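Local coordinates for protein cytosolic IMP-GMP specific 5'-nucleotidase (PDB 4OHF) that binds magnesium and GMP and probably hydrolyses the 5'-phosphate of purine nucleoside monophosphates such as IMP and GMP, at residues B[22-27]-B[214-219]; B[205-210]-B[239-244]; B[183-188]-B[220-225]; B[299-304]-B[321-326]. All coordinates share one frame; numbering follows the deposited sequence.

Contact 1 (B[22-27]-B[214-219]). With MG (magnesium ion), chain J; PO4 (phosphate ion), chain H.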
# COMPACT_ATOMS: atom_id res chain seq x y z
N LEU B 22 -11.77 -18.56 -25.68
CA LEU B 22 -11.25 -17.62 -26.66
C LEU B 22 -11.80 -16.22 -26.53
O LEU B 22 -13.01 -16.02 -26.42
CB LEU B 22 -11.54 -18.11 -28.08
CG LEU B 22 -10.99 -19.47 -28.51
CD1 LEU B 22 -11.54 -19.84 -29.90
CD2 LEU B 22 -9.47 -19.44 -28.51
N ASP B 23 -10.89 -15.26 -26.55
CA ASP B 23 -11.21 -13.84 -26.53
C ASP B 23 -11.75 -13.63 -27.95
O ASP B 23 -11.24 -14.24 -28.88
CB ASP B 23 -9.91 -13.07 -26.30
CG ASP B 23 -10.01 -11.59 -26.62
OD1 ASP B 23 -10.26 -11.23 -27.78
OD2 ASP B 23 -9.82 -10.78 -25.69
N MET B 24 -12.78 -12.81 -28.14
CA MET B 24 -13.31 -12.62 -29.49
C MET B 24 -12.63 -11.55 -30.35
O MET B 24 -11.96 -11.87 -31.33
CB MET B 24 -14.81 -12.34 -29.45
CG MET B 24 -15.39 -12.06 -30.82
SD MET B 24 -17.17 -11.72 -30.86
CE MET B 24 -17.24 -10.06 -30.23
N ASP B 25 -12.79 -10.29 -29.99
CA ASP B 25 -12.19 -9.21 -30.77
C ASP B 25 -10.67 -9.20 -30.71
O ASP B 25 -10.08 -8.92 -29.68
CB ASP B 25 -12.76 -7.86 -30.33
CG ASP B 25 -14.25 -7.73 -30.63
OD1 ASP B 25 -14.64 -7.77 -31.82
OD2 ASP B 25 -15.04 -7.59 -29.68
N HIS B 26 -10.05 -9.53 -31.85
CA HIS B 26 -8.59 -9.58 -32.04
C HIS B 26 -7.94 -10.92 -31.75
O HIS B 26 -6.74 -11.09 -31.99
CB HIS B 26 -7.87 -8.48 -31.25
CG HIS B 26 -8.32 -7.09 -31.61
ND1 HIS B 26 -9.22 -6.38 -30.85
CD2 HIS B 26 -8.03 -6.31 -32.68
CE1 HIS B 26 -9.47 -5.22 -31.44
NE2 HIS B 26 -8.76 -5.16 -32.55
N THR B 27 -8.70 -11.89 -31.22
CA THR B 27 -8.11 -13.20 -31.00
C THR B 27 -8.80 -14.16 -31.97
O THR B 27 -8.21 -14.54 -32.97
CB THR B 27 -8.28 -13.69 -29.53
OG1 THR B 27 -7.57 -12.82 -28.66
CG2 THR B 27 -7.73 -15.10 -29.36
N SER B 214 -25.42 -8.78 -28.88
CA SER B 214 -25.97 -8.32 -30.15
C SER B 214 -24.84 -8.11 -31.17
O SER B 214 -24.99 -8.44 -32.35
CB SER B 214 -26.75 -7.02 -29.95
OG SER B 214 -25.92 -5.96 -29.48
N TYR B 215 -23.72 -7.59 -30.70
CA TYR B 215 -22.56 -7.33 -31.55
C TYR B 215 -21.79 -8.61 -31.86
O TYR B 215 -21.31 -8.78 -32.98
CB TYR B 215 -21.63 -6.32 -30.86
CG TYR B 215 -20.35 -6.03 -31.61
CD1 TYR B 215 -20.34 -5.17 -32.71
CD2 TYR B 215 -19.15 -6.60 -31.22
CE1 TYR B 215 -19.16 -4.89 -33.39
CE2 TYR B 215 -17.97 -6.33 -31.89
CZ TYR B 215 -17.98 -5.48 -32.98
OH TYR B 215 -16.80 -5.22 -33.65
N SER B 216 -21.68 -9.50 -30.88
CA SER B 216 -20.96 -10.75 -31.07
C SER B 216 -21.66 -11.68 -32.03
O SER B 216 -21.02 -12.41 -32.77
CB SER B 216 -20.78 -11.48 -29.74
OG SER B 216 -20.15 -10.64 -28.80
N LYS B 217 -22.99 -11.66 -32.00
CA LYS B 217 -23.78 -12.52 -32.86
C LYS B 217 -23.56 -12.12 -34.31
O LYS B 217 -23.45 -12.98 -35.19
CB LYS B 217 -25.27 -12.43 -32.50
CG LYS B 217 -26.09 -13.61 -33.00
CD LYS B 217 -27.49 -13.66 -32.39
CE LYS B 217 -28.37 -12.53 -32.92
NZ LYS B 217 -29.78 -12.68 -32.46
N LEU B 218 -23.49 -10.81 -34.55
CA LEU B 218 -23.28 -10.27 -35.89
C LEU B 218 -21.89 -10.63 -36.41
O LEU B 218 -21.73 -11.25 -37.47
CB LEU B 218 -23.39 -8.76 -35.84
CG LEU B 218 -23.92 -8.03 -37.07
CD1 LEU B 218 -23.47 -6.58 -36.93
CD2 LEU B 218 -23.43 -8.63 -38.37
N LEU B 219 -20.87 -10.23 -35.65
CA LEU B 219 -19.49 -10.47 -36.02
C LEU B 219 -19.11 -11.95 -36.17
O LEU B 219 -18.39 -12.32 -37.09
CB LEU B 219 -18.57 -9.81 -35.00
CG LEU B 219 -17.17 -9.48 -35.52
CD1 LEU B 219 -17.24 -8.25 -36.41
CD2 LEU B 219 -16.24 -9.23 -34.35
MG MG J . -9.56 -9.15 -27.61
P PO4 H . -13.03 -8.96 -26.61
O1 PO4 H . -13.79 -7.69 -26.78
O2 PO4 H . -11.63 -8.77 -27.07
O3 PO4 H . -13.67 -10.03 -27.41
O4 PO4 H . -13.01 -9.33 -25.18
O HOH W 1 -9.58 -7.33 -26.61
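M24 and D25 reach side by side from the DMDHT turn at the start of helix 24-28 toward helix 213-224, one with a methyl group and the other with a carboxylate. The methionine runs fully extended as far as its sulfur and then bends at chi3 (76°), which turns CE onto the helix, 3.3 Å from S216 OG and 4.3 Å from L219 CD2. The same methyl approaches the Y215 ring obliquely, while S216 OG itself is hydrogen-bonded to E212 O, just ahead of the helix.

D25 meets that ring differently. Its OD1 lies in the plane of the Y215 ring at the edge, 3.6 Å from CE2, with carboxylate and ring planes 42° apart, and L219 CD2 rests against the same oxygen. Y31 OH bonds OD1 and S211 OG bonds OD2; Y31 OH also bonds Y215 OH, which ties the two side chains together through a third.

Behind these side chains, D23 holds the magnesium ion with both oxygens (OD1 at 2.2 Å, OD2 at 2.5 Å), and D25 adds its backbone O at 2.1 Å. A phosphate oxygen, D303 and a water complete six ligands. Phosphate O3 receives D25 N at 2.7 Å and, weakly, M24 N. This is the first signature motif of the haloacid dehalogenase superfamily. The chemistry implies a division of labour: the backbone of this turn and D23 serve metal and phosphate, while Y31 and S211, backed by Y215 and L219 of the helix, probably hold the D25 carboxylate beside them.

Contact 2 (B[205-210]-B[239-244]). With PO4 (phosphate ion), chain H.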
# COMPACT_ATOMS: atom_id res chain seq x y z
N ILE B 205 -14.82 -25.61 -26.80
CA ILE B 205 -14.40 -24.25 -27.06
C ILE B 205 -15.45 -23.24 -26.65
O ILE B 205 -16.62 -23.39 -27.00
CB ILE B 205 -14.07 -24.09 -28.55
CG1 ILE B 205 -13.03 -25.12 -28.94
CG2 ILE B 205 -13.58 -22.68 -28.84
CD1 ILE B 205 -12.75 -25.18 -30.41
N PHE B 206 -15.05 -22.22 -25.91
CA PHE B 206 -15.99 -21.19 -25.51
C PHE B 206 -15.44 -19.79 -25.79
O PHE B 206 -14.22 -19.59 -25.82
CB PHE B 206 -16.38 -21.34 -24.02
CG PHE B 206 -15.27 -21.06 -23.03
CD1 PHE B 206 -15.12 -19.79 -22.46
CD2 PHE B 206 -14.44 -22.09 -22.58
CE1 PHE B 206 -14.17 -19.55 -21.45
CE2 PHE B 206 -13.48 -21.86 -21.57
CZ PHE B 206 -13.35 -20.59 -21.01
N ILE B 207 -16.34 -18.85 -26.01
CA ILE B 207 -15.98 -17.47 -26.27
C ILE B 207 -16.11 -16.67 -24.98
O ILE B 207 -17.05 -16.86 -24.21
CB ILE B 207 -16.90 -16.86 -27.34
CG1 ILE B 207 -16.64 -17.54 -28.68
CG2 ILE B 207 -16.66 -15.35 -27.45
CD1 ILE B 207 -17.52 -17.04 -29.78
N LEU B 208 -15.15 -15.78 -24.73
CA LEU B 208 -15.18 -14.95 -23.53
C LEU B 208 -14.81 -13.55 -24.02
O LEU B 208 -13.63 -13.19 -24.09
CB LEU B 208 -14.17 -15.46 -22.50
CG LEU B 208 -14.09 -14.80 -21.13
CD1 LEU B 208 -15.40 -15.03 -20.37
CD2 LEU B 208 -12.92 -15.38 -20.34
N THR B 209 -15.83 -12.77 -24.37
CA THR B 209 -15.64 -11.42 -24.91
C THR B 209 -16.17 -10.29 -24.04
O THR B 209 -17.09 -10.46 -23.25
CB THR B 209 -16.32 -11.29 -26.28
OG1 THR B 209 -16.29 -9.93 -26.70
CG2 THR B 209 -17.78 -11.74 -26.22
N ASN B 210 -15.60 -9.11 -24.22
CA ASN B 210 -16.07 -7.95 -23.47
C ASN B 210 -17.16 -7.22 -24.27
O ASN B 210 -17.75 -6.27 -23.78
CB ASN B 210 -14.89 -7.01 -23.16
CG ASN B 210 -14.25 -7.30 -21.81
OD1 ASN B 210 -14.42 -8.37 -21.24
ND2 ASN B 210 -13.50 -6.34 -21.31
N GLU B 239 -19.29 -24.19 -27.00
CA GLU B 239 -20.01 -24.79 -25.87
C GLU B 239 -20.72 -23.66 -25.14
O GLU B 239 -21.93 -23.73 -24.92
CB GLU B 239 -19.02 -25.49 -24.94
CG GLU B 239 -19.65 -26.41 -23.91
CD GLU B 239 -20.26 -27.67 -24.52
OE1 GLU B 239 -20.68 -28.56 -23.75
OE2 GLU B 239 -20.33 -27.77 -25.77
N PHE B 240 -19.97 -22.63 -24.76
CA PHE B 240 -20.51 -21.46 -24.08
C PHE B 240 -20.04 -20.23 -24.81
O PHE B 240 -18.99 -20.23 -25.48
CB PHE B 240 -19.99 -21.32 -22.65
CG PHE B 240 -20.40 -22.42 -21.74
CD1 PHE B 240 -19.64 -23.58 -21.66
CD2 PHE B 240 -21.53 -22.29 -20.95
CE1 PHE B 240 -20.00 -24.60 -20.79
CE2 PHE B 240 -21.91 -23.29 -20.07
CZ PHE B 240 -21.14 -24.46 -19.99
N VAL B 241 -20.80 -19.16 -24.67
CA VAL B 241 -20.42 -17.91 -25.27
C VAL B 241 -20.78 -16.87 -24.22
O VAL B 241 -21.95 -16.59 -24.00
CB VAL B 241 -21.13 -17.67 -26.64
CG1 VAL B 241 -22.57 -18.02 -26.53
CG2 VAL B 241 -20.94 -16.23 -27.11
N ILE B 242 -19.75 -16.35 -23.55
CA ILE B 242 -19.89 -15.36 -22.49
C ILE B 242 -19.59 -13.93 -22.97
O ILE B 242 -18.47 -13.62 -23.39
CB ILE B 242 -18.94 -15.73 -21.32
CG1 ILE B 242 -19.14 -17.21 -20.96
CG2 ILE B 242 -19.22 -14.85 -20.12
CD1 ILE B 242 -18.19 -17.72 -19.88
N THR B 243 -20.60 -13.07 -22.89
CA THR B 243 -20.49 -11.69 -23.34
C THR B 243 -20.44 -10.64 -22.21
O THR B 243 -20.82 -10.92 -21.07
CB THR B 243 -21.64 -11.38 -24.27
OG1 THR B 243 -22.88 -11.51 -23.56
CG2 THR B 243 -21.64 -12.38 -25.42
N LEU B 244 -19.97 -9.44 -22.55
CA LEU B 244 -19.79 -8.37 -21.58
C LEU B 244 -19.13 -9.06 -20.38
O LEU B 244 -19.55 -8.90 -19.22
CB LEU B 244 -21.13 -7.74 -21.19
CG LEU B 244 -21.68 -6.64 -22.11
CD1 LEU B 244 -23.06 -6.20 -21.63
CD2 LEU B 244 -20.73 -5.45 -22.15
P PO4 H . -13.03 -8.96 -26.61
O1 PO4 H . -13.79 -7.69 -26.78
O2 PO4 H . -11.63 -8.77 -27.07
O3 PO4 H . -13.67 -10.03 -27.41
O4 PO4 H . -13.01 -9.33 -25.18
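L208 has its CG anti to the backbone N (chi1 -176°), and chi2 (64°) then turns CD1 onto I242, 3.7 Å from CB; the two side chains lie alongside each other and point the same way. T209, the next residue after L208, has OG1 in the corresponding anti position (chi1 171°). That single rotation sends the hydroxyl to the phosphate, 2.7 Å from O3, and leaves CG2 facing the neighbouring strand, 4.0 Å from T243 CG2.

The two strands run parallel, and their backbones alternate partners in the manner of such pairs. I207 gives its N-H to F240 O. In return I242 N donates to I207 O at 2.8 Å. T209 N then reaches I242 O at 2.9 Å, and at the other end E239 N binds I205 O. I207 and V241 share one face of the sheet, touching through CB and CG2, whereas L208 and I242 share the other. Just past the strand, N210 N donates to phosphate O4 at 2.8 Å. T209 and N210 share the anion, probably taken up from the crystallisation liquor, with K247 NZ and D25 N; the sequence ILTN fits motif II of the haloacid dehalogenase superfamily.

Strand 204-208 and strand 240-243 are the two ends of a beta-alpha-beta crossover through helix 213-224, which covers I207, T209 and T243. Helix 24-28 packs on I207 as well, while F287 meets the rings of F206 and F240. Strand 19-22 continues the sheet beside 204-208, and strand 277-281 beside 240-243.

Contact 3 (B[183-188]-B[220-225])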
# COMPACT_ATOMS: atom_id res chain seq x y z
N LYS B 183 -14.05 -3.73 -44.20
CA LYS B 183 -12.89 -2.86 -44.14
C LYS B 183 -12.16 -3.08 -42.81
O LYS B 183 -10.98 -2.77 -42.68
CB LYS B 183 -13.31 -1.40 -44.24
CG LYS B 183 -12.18 -0.41 -44.01
CD LYS B 183 -12.69 1.00 -43.76
CE LYS B 183 -11.52 1.95 -43.52
NZ LYS B 183 -12.00 3.33 -43.23
N TYR B 184 -12.86 -3.63 -41.82
CA TYR B 184 -12.27 -3.83 -40.50
C TYR B 184 -11.94 -5.26 -40.09
O TYR B 184 -10.86 -5.49 -39.54
CB TYR B 184 -13.14 -3.16 -39.44
CG TYR B 184 -13.07 -1.66 -39.53
CD1 TYR B 184 -11.90 -0.98 -39.17
CD2 TYR B 184 -14.14 -0.92 -40.01
CE1 TYR B 184 -11.80 0.41 -39.29
CE2 TYR B 184 -14.06 0.46 -40.13
CZ TYR B 184 -12.89 1.12 -39.77
OH TYR B 184 -12.81 2.49 -39.89
N VAL B 185 -12.82 -6.21 -40.36
CA VAL B 185 -12.52 -7.59 -39.96
C VAL B 185 -12.02 -8.50 -41.08
O VAL B 185 -12.57 -8.53 -42.18
CB VAL B 185 -13.74 -8.25 -39.22
CG1 VAL B 185 -14.94 -7.35 -39.29
CG2 VAL B 185 -14.05 -9.62 -39.81
N ILE B 186 -10.96 -9.23 -40.78
CA ILE B 186 -10.34 -10.14 -41.72
C ILE B 186 -10.92 -11.54 -41.52
O ILE B 186 -11.02 -12.03 -40.40
CB ILE B 186 -8.81 -10.22 -41.51
CG1 ILE B 186 -8.17 -8.86 -41.76
CG2 ILE B 186 -8.19 -11.22 -42.44
CD1 ILE B 186 -6.70 -8.82 -41.42
N ARG B 187 -11.31 -12.17 -42.62
CA ARG B 187 -11.86 -13.52 -42.57
C ARG B 187 -10.75 -14.52 -42.88
O ARG B 187 -9.83 -14.24 -43.63
CB ARG B 187 -12.98 -13.66 -43.59
CG ARG B 187 -14.26 -12.93 -43.20
CD ARG B 187 -15.10 -12.60 -44.42
NE ARG B 187 -16.53 -12.71 -44.13
CZ ARG B 187 -17.49 -12.40 -45.00
NH1 ARG B 187 -17.17 -11.95 -46.21
NH2 ARG B 187 -18.76 -12.55 -44.66
N GLU B 188 -10.84 -15.70 -42.28
CA GLU B 188 -9.81 -16.71 -42.49
C GLU B 188 -10.39 -18.10 -42.34
O GLU B 188 -10.76 -18.51 -41.24
CB GLU B 188 -8.66 -16.50 -41.47
CG GLU B 188 -7.61 -17.61 -41.45
CD GLU B 188 -6.54 -17.41 -40.38
OE1 GLU B 188 -5.67 -18.29 -40.23
OE2 GLU B 188 -6.56 -16.36 -39.69
N LEU B 220 -19.59 -12.79 -35.25
CA LEU B 220 -19.27 -14.21 -35.33
C LEU B 220 -19.85 -14.80 -36.59
O LEU B 220 -19.20 -15.59 -37.27
CB LEU B 220 -19.81 -14.95 -34.10
CG LEU B 220 -19.01 -14.74 -32.81
CD1 LEU B 220 -19.71 -15.42 -31.65
CD2 LEU B 220 -17.62 -15.31 -32.99
N ASP B 221 -21.08 -14.41 -36.90
CA ASP B 221 -21.77 -14.86 -38.10
C ASP B 221 -20.99 -14.39 -39.33
O ASP B 221 -20.61 -15.20 -40.16
CB ASP B 221 -23.18 -14.27 -38.12
CG ASP B 221 -24.09 -14.94 -39.14
OD1 ASP B 221 -25.25 -14.52 -39.23
OD2 ASP B 221 -23.65 -15.88 -39.83
N TYR B 222 -20.74 -13.09 -39.42
CA TYR B 222 -20.01 -12.52 -40.55
C TYR B 222 -18.66 -13.19 -40.81
O TYR B 222 -18.30 -13.45 -41.97
CB TYR B 222 -19.79 -11.01 -40.33
CG TYR B 222 -18.93 -10.35 -41.40
CD1 TYR B 222 -19.49 -9.92 -42.61
CD2 TYR B 222 -17.57 -10.19 -41.23
CE1 TYR B 222 -18.70 -9.36 -43.62
CE2 TYR B 222 -16.77 -9.63 -42.22
CZ TYR B 222 -17.34 -9.22 -43.42
OH TYR B 222 -16.54 -8.67 -44.41
N ALA B 223 -17.90 -13.47 -39.75
CA ALA B 223 -16.57 -14.05 -39.91
C ALA B 223 -16.40 -15.57 -39.88
O ALA B 223 -15.35 -16.07 -40.27
CB ALA B 223 -15.62 -13.41 -38.90
N LEU B 224 -17.41 -16.31 -39.43
CA LEU B 224 -17.26 -17.76 -39.38
C LEU B 224 -18.18 -18.52 -40.33
O LEU B 224 -17.76 -19.47 -41.00
CB LEU B 224 -17.50 -18.25 -37.95
CG LEU B 224 -16.62 -17.62 -36.87
CD1 LEU B 224 -17.01 -18.17 -35.53
CD2 LEU B 224 -15.16 -17.89 -37.15
N SER B 225 -19.44 -18.12 -40.39
CA SER B 225 -20.42 -18.79 -41.24
C SER B 225 -19.92 -19.09 -42.65
O SER B 225 -20.04 -20.22 -43.13
CB SER B 225 -21.70 -17.96 -41.30
OG SER B 225 -22.36 -17.95 -40.04
O HOH W 2 -12.89 -15.74 -39.63
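A cation-pi stack joins the C-terminal part of helix 213-224, the connecting helix of a beta-alpha-beta crossover, to the short, weakly bonded strand at about 185-186 and the loop after it. R187 lays its guanidinium flat on one face of the Y222 ring: the planes are 8° apart, and CZ stands 3.7 Å from the ring centroid. The nitrogens sit off centre, NH2 lying over the ring near CE1.

The same group also reads the backbone of its stacking partner. NE and NH2 both donate to Y222 O, each at 2.9 Å, and this oxygen lies within the guanidinium plane. Stack and side-on grip thus act along perpendicular directions and together probably restrict how the arginine can turn, even though it sits at the protein surface.

V185 approaches Y222 from the ring's edge, in plane, with CG2 3.6 Å from CE2, and the same methyl touches A223 CB. Around the pair, L181 and K182 also pack on Y222, while P226 meets R187. Farther along, a water joins the two segments, donating to A223 O at 2.6 Å and accepting a weak bond from E188 N.

Contact 4 (B[299-304]-B[321-326]). With MG (magnesium ion), chain J.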
# COMPACT_ATOMS: atom_id res chain seq x y z
N LEU B 299 -7.71 -23.43 -20.91
CA LEU B 299 -6.75 -22.54 -21.54
C LEU B 299 -7.50 -21.34 -22.11
O LEU B 299 -8.42 -21.50 -22.92
CB LEU B 299 -6.00 -23.24 -22.68
CG LEU B 299 -5.14 -22.26 -23.51
CD1 LEU B 299 -4.14 -21.54 -22.62
CD2 LEU B 299 -4.45 -23.02 -24.61
N TYR B 300 -7.13 -20.15 -21.66
CA TYR B 300 -7.74 -18.93 -22.16
C TYR B 300 -6.71 -18.25 -23.07
O TYR B 300 -5.54 -18.13 -22.72
CB TYR B 300 -8.11 -18.00 -21.01
CG TYR B 300 -8.38 -16.58 -21.46
CD1 TYR B 300 -7.46 -15.56 -21.21
CD2 TYR B 300 -9.52 -16.26 -22.19
CE1 TYR B 300 -7.68 -14.26 -21.68
CE2 TYR B 300 -9.75 -14.97 -22.66
CZ TYR B 300 -8.83 -13.97 -22.41
OH TYR B 300 -9.04 -12.70 -22.91
N ILE B 301 -7.16 -17.83 -24.25
CA ILE B 301 -6.28 -17.17 -25.19
C ILE B 301 -6.76 -15.76 -25.48
O ILE B 301 -7.90 -15.57 -25.93
CB ILE B 301 -6.20 -17.92 -26.53
CG1 ILE B 301 -5.83 -19.38 -26.27
CG2 ILE B 301 -5.14 -17.26 -27.42
CD1 ILE B 301 -5.83 -20.25 -27.50
N GLY B 302 -5.90 -14.78 -25.21
CA GLY B 302 -6.23 -13.38 -25.44
C GLY B 302 -5.25 -12.71 -26.39
O GLY B 302 -4.34 -13.36 -26.92
N ASP B 303 -5.42 -11.40 -26.61
CA ASP B 303 -4.54 -10.65 -27.50
C ASP B 303 -3.75 -9.56 -26.80
O ASP B 303 -2.80 -9.03 -27.36
CB ASP B 303 -5.35 -10.04 -28.65
CG ASP B 303 -6.64 -9.43 -28.18
OD1 ASP B 303 -7.65 -10.14 -28.13
OD2 ASP B 303 -6.65 -8.23 -27.84
N HIS B 304 -4.13 -9.22 -25.58
CA HIS B 304 -3.40 -8.20 -24.83
C HIS B 304 -3.35 -8.51 -23.34
O HIS B 304 -4.29 -9.09 -22.81
CB HIS B 304 -3.99 -6.80 -25.08
CG HIS B 304 -3.68 -6.26 -26.45
ND1 HIS B 304 -4.40 -6.61 -27.58
CD2 HIS B 304 -2.68 -5.45 -26.89
CE1 HIS B 304 -3.86 -6.05 -28.64
NE2 HIS B 304 -2.81 -5.34 -28.25
N ALA B 321 -2.74 -18.15 -22.62
CA ALA B 321 -1.92 -18.10 -23.82
C ALA B 321 -2.17 -16.75 -24.47
O ALA B 321 -3.13 -16.06 -24.17
CB ALA B 321 -2.31 -19.22 -24.77
N LEU B 322 -1.30 -16.36 -25.39
CA LEU B 322 -1.44 -15.07 -26.01
C LEU B 322 -1.21 -15.07 -27.53
O LEU B 322 -0.44 -15.86 -28.08
CB LEU B 322 -0.44 -14.13 -25.35
CG LEU B 322 -0.65 -12.64 -25.47
CD1 LEU B 322 -1.89 -12.26 -24.71
CD2 LEU B 322 0.58 -11.92 -24.91
N VAL B 323 -1.92 -14.18 -28.20
CA VAL B 323 -1.78 -13.99 -29.63
C VAL B 323 -1.20 -12.58 -29.75
O VAL B 323 -1.76 -11.63 -29.21
CB VAL B 323 -3.16 -14.07 -30.32
CG1 VAL B 323 -3.14 -13.25 -31.58
CG2 VAL B 323 -3.49 -15.50 -30.66
N VAL B 324 -0.04 -12.46 -30.40
CA VAL B 324 0.59 -11.15 -30.59
C VAL B 324 0.67 -10.84 -32.08
O VAL B 324 1.62 -11.23 -32.76
CB VAL B 324 1.99 -11.12 -29.98
CG1 VAL B 324 2.56 -9.73 -30.04
CG2 VAL B 324 1.93 -11.60 -28.54
N GLU B 325 -0.34 -10.13 -32.58
CA GLU B 325 -0.43 -9.76 -33.98
C GLU B 325 0.87 -9.20 -34.57
O GLU B 325 1.24 -9.55 -35.68
CB GLU B 325 -1.56 -8.75 -34.17
CG GLU B 325 -1.64 -8.11 -35.56
CD GLU B 325 -2.59 -8.83 -36.50
OE1 GLU B 325 -3.73 -8.35 -36.66
OE2 GLU B 325 -2.20 -9.88 -37.08
N GLU B 326 1.57 -8.35 -33.82
CA GLU B 326 2.80 -7.73 -34.31
C GLU B 326 3.96 -8.68 -34.60
O GLU B 326 4.92 -8.28 -35.26
CB GLU B 326 3.27 -6.64 -33.35
CG GLU B 326 2.31 -5.48 -33.23
CD GLU B 326 1.17 -5.73 -32.25
OE1 GLU B 326 1.00 -6.89 -31.81
OE2 GLU B 326 0.45 -4.75 -31.92
MG MG J . -9.56 -9.15 -27.61
O HOH W 1 -9.58 -7.33 -26.61
O HOH W 3 -1.62 -3.98 -30.77
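Parallel strands 298-302 and 319-323 form the ends of a beta-alpha-beta crossover in the Rossmann-like core, and A321 is the small bump around which they fit. Its CB enters the dip between two larger side chains of the neighbouring strand, 3.7 Å from L299 CD1 and 3.8 Å from I301 CG1. In L299, chi1 (171°) sets CG anti to the backbone N and chi2 (58°) then turns CD1 onto the alanine. One step on, I301 CG2 meets V323 CG2 obliquely, and helix 434-438 covers this face through L434 and L437.

On the other face, the bare G302 leaves room for the Y300 hydroxyl, which bonds Y306 OH and K247 NZ, while the Y300 ring turns one face toward G302 N. Separately, L322 sets CD1 3.5 Å from G302 O. The backbone ladder runs A321 N to Y300 O at 2.8 Å, then G302 N to A321 O and V323 N to G302 O.

Beyond the ladder, D303 binds the magnesium ion through OD1 and also accepts T27 OG1 there, consistent with the acidic motif IV loop of haloacid dehalogenases. R70 bridges the loops, bonding D303 O and E326 OE1. A water links H304 NE2 with E326 OE2, and H304 ND1 donates to the anti lone pair of D303 OD2 at 2.8 Å, with D303 OD2 lying in the imidazole plane.

In the fold
The four contacts illustrate how the parallel core of a mixed sheet gathers contacts 1, 2 and 4 at the C-terminal ends of its strands, round a single metal and phosphate site, with contact 3 behind them on helix 213-224. Contacts 1 and 4 share the magnesium ion and its water ligand. Contacts 1 and 2 meet on the phosphate, and strand 19-22 pairs with strand 204-208 where L22 O lies 2.7 Å from L208 N. In contact 3, V185 CG1 touches L219 CD1 of contact 1 at 3.8 Å, yet the V185 side chain stays about 12 Å from the magnesium ion. Contacts 2 and 4, centres about 15 Å apart, flank strand 19-22 and meet where L208 CD2 lies 4.0 Å from Y300 CE2.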